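Local structure of putative P4-specific DNA primase (Enterobacteria phage P4, 1KA8) at residues 7-12 with 68-73; 11-16 with 88-93; 20-25 with 33-38. The protein makes short RNA primers, acts as a DNA helicase and binds the phage P4 replication origin, the last being the task of the winged-helix domain described here. One frame throughout, in Å; residues are numbered along the deposited sequence.

Contact 1 of 3, residues 7-12 with 68-73; sequences DFIGYL and KEYGLN
The backbones of Gly10 and Tyr70 approach to 7.4 Å, CA to CA, and no hydrogen bond joins segments 7-12 and 68-73. The contact is made by the Tyr70 side chain lying across the turn at Ile9 and Gly10. With CG beside its own backbone N (chi1 -81°), the ring is carried over to the other segment. Its CE1 meets Ile9 CB at 3.6 Å, and its CD1 meets Ile9 CG2 at 3.7 Å. The two side chains are set at a slant to each other. Ile9 O lies 3.7 Å above one face of the ring, shifted toward the rim. Further out, Gly10 CA comes to 3.3 Å from Tyr70 CZ, and the backbone of this glycine, with no side chain of its own, rests against the phenol end. The hydroxyl OH of Tyr70 is hydrogen-bonded to Phe6 O, and the Phe6 ring stacks with the tyrosine.

Helix 56-69 ends here in a Schellman motif. Gly71 takes a positive phi of 78°, and its N bonds back to Lys68 O at 2.7 Å. In the winged-helix order of elements this is the third helix, just before the hairpin of strands 76-79 and 82-89, the place of the recognition helix in many relatives. Beyond the turn, Leu72 reaches back, and its CD1 lies 3.7 Å from Leu12 O. Leu72 also touches Leu67, and Ile9 packs on Met66 and Leu67 of the same helix. The CD1 methyl of Ile9 sits in plane at the edge of the Phe8 ring. Tyr70 also packs on Asp1 of the second subunit.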
loop_
_atom_site.group_PDB
_atom_site.type_symbol
_atom_site.label_atom_id
_atom_site.label_comp_id
_atom_site.label_asym_id
_atom_site.label_seq_id
_atom_site.Cartn_x
_atom_site.Cartn_y
_atom_site.Cartn_z
ATOM N N ASP A 7 8.483 2.853 -3.436
ATOM C CA ASP A 7 9.924 3.060 -3.612
ATOM C C ASP A 7 10.511 3.765 -2.403
ATOM O O ASP A 7 11.574 3.396 -1.923
ATOM C CB ASP A 7 10.212 3.890 -4.861
ATOM C CG ASP A 7 9.615 3.279 -6.112
ATOM O OD1 ASP A 7 9.294 2.057 -6.093
ATOM O OD2 ASP A 7 9.479 4.025 -7.110
ATOM N N PHE A 8 9.809 4.784 -1.920
ATOM C CA PHE A 8 10.242 5.522 -0.752
ATOM C C PHE A 8 10.484 4.546 0.389
ATOM O O PHE A 8 11.523 4.583 1.033
ATOM C CB PHE A 8 9.168 6.518 -0.334
ATOM C CG PHE A 8 9.395 7.118 1.028
ATOM C CD1 PHE A 8 10.266 8.191 1.197
ATOM C CD2 PHE A 8 8.732 6.609 2.145
ATOM C CE1 PHE A 8 10.472 8.749 2.454
ATOM C CE2 PHE A 8 8.932 7.160 3.398
ATOM C CZ PHE A 8 9.804 8.232 3.551
ATOM N N ILE A 9 9.514 3.679 0.640
ATOM C CA ILE A 9 9.629 2.698 1.717
ATOM C C ILE A 9 10.864 1.816 1.525
ATOM O O ILE A 9 11.281 1.076 2.422
ATOM C CB ILE A 9 8.364 1.822 1.778
ATOM C CG1 ILE A 9 7.119 2.712 1.785
ATOM C CG2 ILE A 9 8.390 0.940 3.002
ATOM C CD1 ILE A 9 7.131 3.788 2.817
ATOM N N GLY A 10 11.449 1.911 0.337
ATOM C CA GLY A 10 12.634 1.134 0.031
ATOM C C GLY A 10 13.868 1.724 0.682
ATOM O O GLY A 10 14.882 1.054 0.828
ATOM N N TYR A 11 13.778 2.992 1.062
ATOM C CA TYR A 11 14.871 3.694 1.716
ATOM C C TYR A 11 14.723 3.608 3.227
ATOM O O TYR A 11 15.322 4.395 3.946
ATOM C CB TYR A 11 14.865 5.164 1.328
ATOM C CG TYR A 11 15.368 5.464 -0.050
ATOM C CD1 TYR A 11 16.730 5.472 -0.329
ATOM C CD2 TYR A 11 14.488 5.790 -1.070
ATOM C CE1 TYR A 11 17.200 5.805 -1.590
ATOM C CE2 TYR A 11 14.950 6.124 -2.330
ATOM C CZ TYR A 11 16.302 6.131 -2.579
ATOM O OH TYR A 11 16.747 6.495 -3.819
ATOM N N LEU A 12 13.934 2.665 3.719
ATOM C CA LEU A 12 13.751 2.568 5.160
ATOM C C LEU A 12 14.307 1.301 5.790
ATOM O O LEU A 12 14.270 0.229 5.180
ATOM C CB LEU A 12 12.269 2.680 5.499
ATOM C CG LEU A 12 11.551 3.938 5.015
ATOM C CD1 LEU A 12 10.117 3.844 5.459
ATOM C CD2 LEU A 12 12.180 5.198 5.595
ATOM N N LYS A 68 5.944 -4.758 5.220
ATOM C CA LYS A 68 5.841 -6.218 5.210
ATOM C C LYS A 68 6.289 -6.727 3.848
ATOM O O LYS A 68 6.961 -7.759 3.743
ATOM C CB LYS A 68 4.394 -6.683 5.438
ATOM C CG LYS A 68 4.203 -7.626 6.645
ATOM C CD LYS A 68 5.333 -8.689 6.793
ATOM C CE LYS A 68 5.275 -9.425 8.169
ATOM N NZ LYS A 68 6.521 -10.184 8.584
ATOM N N GLU A 69 5.892 -5.999 2.806
ATOM C CA GLU A 69 6.255 -6.364 1.447
ATOM C C GLU A 69 7.770 -6.384 1.283
ATOM O O GLU A 69 8.315 -7.165 0.500
ATOM C CB GLU A 69 5.640 -5.394 0.441
ATOM C CG GLU A 69 4.173 -5.641 0.176
ATOM C CD GLU A 69 3.726 -4.944 -1.077
ATOM O OE1 GLU A 69 3.238 -5.637 -2.002
ATOM O OE2 GLU A 69 3.880 -3.703 -1.140
ATOM N N TYR A 70 8.450 -5.517 2.022
ATOM C CA TYR A 70 9.910 -5.463 1.977
ATOM C C TYR A 70 10.481 -6.427 3.016
ATOM O O TYR A 70 11.689 -6.541 3.168
ATOM C CB TYR A 70 10.400 -4.040 2.267
ATOM C CG TYR A 70 10.358 -3.086 1.080
ATOM C CD1 TYR A 70 9.403 -2.053 1.007
ATOM C CD2 TYR A 70 11.351 -3.136 0.092
ATOM C CE1 TYR A 70 9.458 -1.089 -0.009
ATOM C CE2 TYR A 70 11.414 -2.178 -0.922
ATOM C CZ TYR A 70 10.475 -1.157 -0.963
ATOM O OH TYR A 70 10.604 -0.177 -1.932
ATOM N N GLY A 71 9.599 -7.109 3.735
ATOM C CA GLY A 71 10.038 -8.051 4.744
ATOM C C GLY A 71 10.501 -7.422 6.044
ATOM O O GLY A 71 11.362 -7.960 6.725
ATOM N N LEU A 72 9.931 -6.280 6.395
ATOM C CA LEU A 72 10.305 -5.597 7.626
ATOM C C LEU A 72 9.130 -5.562 8.594
ATOM O O LEU A 72 7.966 -5.623 8.182
ATOM C CB LEU A 72 10.748 -4.165 7.326
ATOM C CG LEU A 72 11.663 -4.058 6.111
ATOM C CD1 LEU A 72 12.077 -2.625 5.865
ATOM C CD2 LEU A 72 12.861 -4.937 6.341
ATOM N N ASN A 73 9.446 -5.446 9.879
ATOM C CA ASN A 73 8.446 -5.401 10.950
ATOM C C ASN A 73 8.182 -3.995 11.482
ATOM O O ASN A 73 8.961 -3.489 12.300
ATOM C CB ASN A 73 8.915 -6.197 12.169
ATOM C CG ASN A 73 8.697 -7.669 12.039
ATOM O OD1 ASN A 73 8.833 -8.393 13.028
ATOM N ND2 ASN A 73 8.362 -8.136 10.828
#

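Contact 2 of 3, residues 11-16 with 88-93; sequences YLETLP and TLKEES
Glu13 and Thr88 form an antiparallel hydrogen-bonded pair. Glu13 N donates to Thr88 O at 2.8 Å, and Thr88 N returns to Glu13 O at 2.8 Å. Next to it, Leu12 and Leu89 are a non-hydrogen-bonded pair. Their side chains lie side by side on one face of the sheet, pointing the same way, with Leu12 CD2 at 3.6 Å from Leu89 CD2. Past this pair, Lys90 N donates to Tyr11 O at 2.9 Å. The bond is nearly straight at hydrogen (173°), but the N sits well above the carbonyl plane.

The contact joins strand 12-14 to strand 82-89, the middle strand of the three-stranded antiparallel sheet of the winged helix. Thr88 shares the opposite face with Glu13. Just past the strand, Leu15 crosses Thr88 at about a right angle, with Leu15 CD1 3.5 Å from Thr88 CG2. The Lys90 chain passes across strand 12-14, at a slant to the Glu13 side chain, and bends at its last torsion (chi4 68°). This turns NZ to Leu12 O, in a bond whose modelled length is doubtful, and to Gly10 O. The Tyr11 ring rests against Glu92 and Ser93 of helix 92-96, with CD1 3.7 Å from Ser93 N and CG of Glu92 also alongside. It is positioned from outside by Asp96, which bonds its hydroxyl, and by Trp97, which meets it edge-to-face.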
loop_
_atom_site.group_PDB
_atom_site.type_symbol
_atom_site.label_atom_id
_atom_site.label_comp_id
_atom_site.label_asym_id
_atom_site.label_seq_id
_atom_site.Cartn_x
_atom_site.Cartn_y
_atom_site.Cartn_z
ATOM N N TYR A 11 13.778 2.992 1.062
ATOM C CA TYR A 11 14.871 3.694 1.716
ATOM C C TYR A 11 14.723 3.608 3.227
ATOM O O TYR A 11 15.322 4.395 3.946
ATOM C CB TYR A 11 14.865 5.164 1.328
ATOM C CG TYR A 11 15.368 5.464 -0.050
ATOM C CD1 TYR A 11 16.730 5.472 -0.329
ATOM C CD2 TYR A 11 14.488 5.790 -1.070
ATOM C CE1 TYR A 11 17.200 5.805 -1.590
ATOM C CE2 TYR A 11 14.950 6.124 -2.330
ATOM C CZ TYR A 11 16.302 6.131 -2.579
ATOM O OH TYR A 11 16.747 6.495 -3.819
ATOM N N LEU A 12 13.934 2.665 3.719
ATOM C CA LEU A 12 13.751 2.568 5.160
ATOM C C LEU A 12 14.307 1.301 5.790
ATOM O O LEU A 12 14.270 0.229 5.180
ATOM C CB LEU A 12 12.269 2.680 5.499
ATOM C CG LEU A 12 11.551 3.938 5.015
ATOM C CD1 LEU A 12 10.117 3.844 5.459
ATOM C CD2 LEU A 12 12.180 5.198 5.595
ATOM N N GLU A 13 14.817 1.440 7.018
ATOM C CA GLU A 13 15.371 0.328 7.799
ATOM C C GLU A 13 14.715 0.301 9.161
ATOM O O GLU A 13 14.319 1.343 9.697
ATOM C CB GLU A 13 16.858 0.496 8.055
ATOM C CG GLU A 13 17.717 0.743 6.845
ATOM C CD GLU A 13 19.101 1.266 7.237
ATOM O OE1 GLU A 13 19.172 1.995 8.258
ATOM O OE2 GLU A 13 20.100 0.968 6.526
ATOM N N THR A 14 14.624 -0.895 9.727
ATOM C CA THR A 14 14.042 -1.079 11.056
ATOM C C THR A 14 15.092 -1.052 12.169
ATOM O O THR A 14 16.241 -1.440 11.963
ATOM C CB THR A 14 13.347 -2.415 11.189
ATOM O OG1 THR A 14 13.991 -3.360 10.328
ATOM C CG2 THR A 14 11.880 -2.288 10.863
ATOM N N LEU A 15 14.676 -0.604 13.353
ATOM C CA LEU A 15 15.528 -0.524 14.540
ATOM C C LEU A 15 15.137 -1.605 15.557
ATOM O O LEU A 15 13.973 -2.002 15.651
ATOM C CB LEU A 15 15.382 0.848 15.213
ATOM C CG LEU A 15 15.999 2.108 14.602
ATOM C CD1 LEU A 15 15.557 3.329 15.394
ATOM C CD2 LEU A 15 17.509 1.992 14.608
ATOM N N PRO A 16 16.106 -2.070 16.360
ATOM C CA PRO A 16 15.889 -3.103 17.377
ATOM C C PRO A 16 14.742 -2.751 18.314
ATOM O O PRO A 16 14.153 -3.621 18.959
ATOM C CB PRO A 16 17.222 -3.141 18.108
ATOM C CG PRO A 16 18.202 -2.691 17.062
ATOM C CD PRO A 16 17.483 -1.553 16.430
ATOM N N THR A 88 14.378 4.101 10.360
ATOM C CA THR A 88 15.357 5.137 10.041
ATOM C C THR A 88 15.682 5.076 8.564
ATOM O O THR A 88 15.470 4.044 7.914
ATOM C CB THR A 88 16.688 4.976 10.818
ATOM O OG1 THR A 88 17.499 3.972 10.188
ATOM C CG2 THR A 88 16.421 4.561 12.236
ATOM N N LEU A 89 16.216 6.173 8.040
ATOM C CA LEU A 89 16.558 6.211 6.625
ATOM C C LEU A 89 17.874 5.516 6.337
ATOM O O LEU A 89 18.852 5.725 7.043
ATOM C CB LEU A 89 16.660 7.655 6.096
ATOM C CG LEU A 89 15.589 8.695 6.419
ATOM C CD1 LEU A 89 15.656 9.763 5.364
ATOM C CD2 LEU A 89 14.210 8.063 6.478
ATOM N N LYS A 90 17.889 4.682 5.302
ATOM C CA LYS A 90 19.105 4.003 4.884
ATOM C C LYS A 90 20.051 5.118 4.446
ATOM O O LYS A 90 19.618 6.233 4.208
ATOM C CB LYS A 90 18.845 3.082 3.688
ATOM C CG LYS A 90 17.920 1.902 3.953
ATOM C CD LYS A 90 17.912 0.977 2.740
ATOM C CE LYS A 90 17.122 -0.304 2.982
ATOM N NZ LYS A 90 15.635 -0.103 3.130
ATOM N N GLU A 91 21.340 4.818 4.336
ATOM C CA GLU A 91 22.340 5.818 3.941
ATOM C C GLU A 91 22.149 6.370 2.516
ATOM O O GLU A 91 22.378 7.552 2.294
ATOM C CB GLU A 91 23.760 5.231 4.071
ATOM C CG GLU A 91 24.166 4.370 2.854
ATOM C CD GLU A 91 25.505 3.644 2.995
ATOM O OE1 GLU A 91 26.521 4.301 3.347
ATOM O OE2 GLU A 91 25.538 2.411 2.736
ATOM N N GLU A 92 21.742 5.531 1.558
ATOM C CA GLU A 92 21.569 5.998 0.189
ATOM C C GLU A 92 20.575 7.153 0.110
ATOM O O GLU A 92 20.617 7.973 -0.816
ATOM C CB GLU A 92 21.150 4.848 -0.727
ATOM C CG GLU A 92 20.446 3.697 -0.041
ATOM C CD GLU A 92 21.411 2.684 0.560
ATOM O OE1 GLU A 92 21.971 2.951 1.645
ATOM O OE2 GLU A 92 21.614 1.614 -0.055
ATOM N N SER A 93 19.701 7.246 1.103
ATOM C CA SER A 93 18.739 8.324 1.087
ATOM C C SER A 93 19.456 9.668 1.090
ATOM O O SER A 93 19.076 10.590 0.362
ATOM C CB SER A 93 17.783 8.202 2.269
ATOM O OG SER A 93 18.487 8.196 3.488
#

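Contact 3 of 3, residues 20-25 with 33-38; sequences GMYMGN and YRKYLY
Met21 reaches across to segment 33-38 along its whole length. Its CB lies 3.7 Å from Lys35 O. CG moves on to Arg34 O at 3.6 Å. SD meets Leu37 CD1 at 3.9 Å, where the two side chains cross at about a right angle. The last torsion turns the chain (chi3 105°) and puts CE 3.5 Å from Arg34 O and close to Tyr33 O. The methionine thus lies against backbone carbonyls as well as against leucine.

The backbones are tied just beside it. Tyr22 N donates to Lys35 O at 2.8 Å, almost straight (170°). Leu37 N donates to Tyr22 O. These two bonds make a single bridge between Tyr22 and Tyr36. Tyr36 is the N-cap of helix 37-47, so Tyr22 O takes up an N-H of the first helical residue. The side chains of Lys35 and Tyr22 run together, and Lys35 NZ makes an off-centre cation-pi contact, 4.4 Å from the centroid of the Tyr22 ring. The Tyr36 side chain packs on Gly24, its CD2 3.3 Å from Gly24 CA.

Around this turn, Met21 bonds through its backbone to Thr85 and Leu87 of strand 82-89 and touches Leu89 with its side chain. Leu37 packs on Leu87. Met23 and Tyr38 lean on Leu56 of helix 56-69.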
loop_
_atom_site.group_PDB
_atom_site.type_symbol
_atom_site.label_atom_id
_atom_site.label_comp_id
_atom_site.label_asym_id
_atom_site.label_seq_id
_atom_site.Cartn_x
_atom_site.Cartn_y
_atom_site.Cartn_z
ATOM N N GLY A 20 13.024 5.020 16.532
ATOM C CA GLY A 20 13.458 5.721 15.337
ATOM C C GLY A 20 12.668 6.991 15.054
ATOM O O GLY A 20 12.308 7.731 15.979
ATOM N N MET A 21 12.396 7.236 13.770
ATOM C CA MET A 21 11.650 8.411 13.326
ATOM C C MET A 21 10.258 8.552 13.914
ATOM O O MET A 21 9.645 7.586 14.370
ATOM C CB MET A 21 11.523 8.406 11.802
ATOM C CG MET A 21 12.793 8.749 11.101
ATOM S SD MET A 21 12.765 8.308 9.389
ATOM C CE MET A 21 12.556 9.966 8.742
ATOM N N TYR A 22 9.767 9.778 13.898
ATOM C CA TYR A 22 8.427 10.063 14.372
ATOM C C TYR A 22 7.479 10.193 13.143
ATOM O O TYR A 22 7.853 10.717 12.074
ATOM C CB TYR A 22 8.422 11.371 15.174
ATOM C CG TYR A 22 8.735 11.247 16.659
ATOM C CD1 TYR A 22 10.042 11.352 17.141
ATOM C CD2 TYR A 22 7.698 11.106 17.593
ATOM C CE1 TYR A 22 10.305 11.334 18.522
ATOM C CE2 TYR A 22 7.943 11.083 18.968
ATOM C CZ TYR A 22 9.248 11.202 19.436
ATOM O OH TYR A 22 9.470 11.207 20.811
ATOM N N MET A 23 6.257 9.706 13.281
ATOM C CA MET A 23 5.305 9.812 12.189
ATOM C C MET A 23 4.769 11.227 12.240
ATOM O O MET A 23 3.648 11.409 12.690
ATOM C CB MET A 23 4.130 8.842 12.424
ATOM C CG MET A 23 3.131 8.776 11.273
ATOM S SD MET A 23 4.015 8.234 9.845
ATOM C CE MET A 23 4.077 6.561 10.214
ATOM N N GLY A 24 5.530 12.227 11.806
ATOM C CA GLY A 24 5.023 13.595 11.897
ATOM C C GLY A 24 3.633 13.819 11.303
ATOM O O GLY A 24 2.767 12.945 11.339
ATOM N N ASN A 25 3.394 15.008 10.769
ATOM C CA ASN A 25 2.116 15.277 10.142
ATOM C C ASN A 25 2.255 16.574 9.381
ATOM O O ASN A 25 3.223 17.308 9.558
ATOM C CB ASN A 25 1.013 15.327 11.177
ATOM C CG ASN A 25 1.137 16.500 12.068
ATOM O OD1 ASN A 25 0.740 16.450 13.223
ATOM N ND2 ASN A 25 1.681 17.585 11.547
ATOM N N TYR A 33 12.919 16.692 7.770
ATOM C CA TYR A 33 13.001 15.471 7.009
ATOM C C TYR A 33 13.684 14.318 7.717
ATOM O O TYR A 33 13.416 13.159 7.435
ATOM C CB TYR A 33 13.682 15.769 5.673
ATOM C CG TYR A 33 13.000 16.885 4.920
ATOM C CD1 TYR A 33 13.690 18.030 4.562
ATOM C CD2 TYR A 33 11.647 16.818 4.632
ATOM C CE1 TYR A 33 13.053 19.100 3.939
ATOM C CE2 TYR A 33 10.988 17.874 4.011
ATOM C CZ TYR A 33 11.697 19.021 3.667
ATOM O OH TYR A 33 11.035 20.083 3.077
ATOM N N ARG A 34 14.549 14.614 8.665
ATOM C CA ARG A 34 15.253 13.543 9.348
ATOM C C ARG A 34 14.492 13.030 10.556
ATOM O O ARG A 34 14.605 11.864 10.919
ATOM C CB ARG A 34 16.638 14.045 9.757
ATOM C CG ARG A 34 17.651 12.976 10.049
ATOM C CD ARG A 34 18.382 12.465 8.817
ATOM N NE ARG A 34 19.576 11.732 9.251
ATOM C CZ ARG A 34 20.568 12.280 9.964
ATOM N NH1 ARG A 34 20.511 13.569 10.314
ATOM N NH2 ARG A 34 21.612 11.540 10.350
ATOM N N LYS A 35 13.689 13.894 11.160
ATOM C CA LYS A 35 12.935 13.516 12.346
ATOM C C LYS A 35 11.544 12.943 12.072
ATOM O O LYS A 35 11.125 11.974 12.720
ATOM C CB LYS A 35 12.858 14.728 13.284
ATOM C CG LYS A 35 12.111 14.556 14.601
ATOM C CD LYS A 35 12.383 15.796 15.423
ATOM C CE LYS A 35 11.281 16.158 16.399
ATOM N NZ LYS A 35 11.001 15.139 17.445
ATOM N N TYR A 36 10.818 13.518 11.112
ATOM C CA TYR A 36 9.480 13.010 10.825
ATOM C C TYR A 36 9.373 12.209 9.547
ATOM O O TYR A 36 9.732 12.670 8.460
ATOM C CB TYR A 36 8.497 14.153 10.834
ATOM C CG TYR A 36 8.587 14.931 12.111
ATOM C CD1 TYR A 36 9.336 16.112 12.171
ATOM C CD2 TYR A 36 7.905 14.508 13.260
ATOM C CE1 TYR A 36 9.394 16.871 13.344
ATOM C CE2 TYR A 36 7.957 15.254 14.438
ATOM C CZ TYR A 36 8.698 16.434 14.459
ATOM O OH TYR A 36 8.715 17.213 15.577
ATOM N N LEU A 37 8.886 10.986 9.711
ATOM C CA LEU A 37 8.740 10.055 8.611
ATOM C C LEU A 37 7.889 10.654 7.500
ATOM O O LEU A 37 8.259 10.620 6.322
ATOM C CB LEU A 37 8.126 8.770 9.140
ATOM C CG LEU A 37 8.174 7.572 8.210
ATOM C CD1 LEU A 37 9.444 7.567 7.405
ATOM C CD2 LEU A 37 8.014 6.305 9.044
ATOM N N TYR A 38 6.759 11.235 7.879
ATOM C CA TYR A 38 5.888 11.831 6.886
ATOM C C TYR A 38 6.601 12.952 6.123
ATOM O O TYR A 38 6.409 13.080 4.902
ATOM C CB TYR A 38 4.592 12.357 7.538
ATOM C CG TYR A 38 3.528 12.694 6.520
ATOM C CD1 TYR A 38 3.022 11.709 5.677
ATOM C CD2 TYR A 38 3.103 14.009 6.331
ATOM C CE1 TYR A 38 2.129 12.017 4.667
ATOM C CE2 TYR A 38 2.203 14.337 5.314
ATOM C CZ TYR A 38 1.720 13.333 4.480
ATOM O OH TYR A 38 0.845 13.629 3.446
#

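In the fold
All three contacts are partly buried. The centre of contact 3 lies about 6 Å from the centre of the chain, those of contacts 1 and 2 about 10 Å. Contacts 1 and 2 share Tyr11 and Leu12, and Leu72 and Asn73 of contact 1 pack on Thr14 CG2 of contact 2. Contact 1 has no hydrogen bond across its segments and works by packing at a helix end near the second subunit. Contact 2 is sheet pairing, and contact 3 holds a loop to a helix start by two backbone bonds. Apolar side chains link them inside: Leu37 meets Phe8 and Leu12, and Met21 meets Leu89.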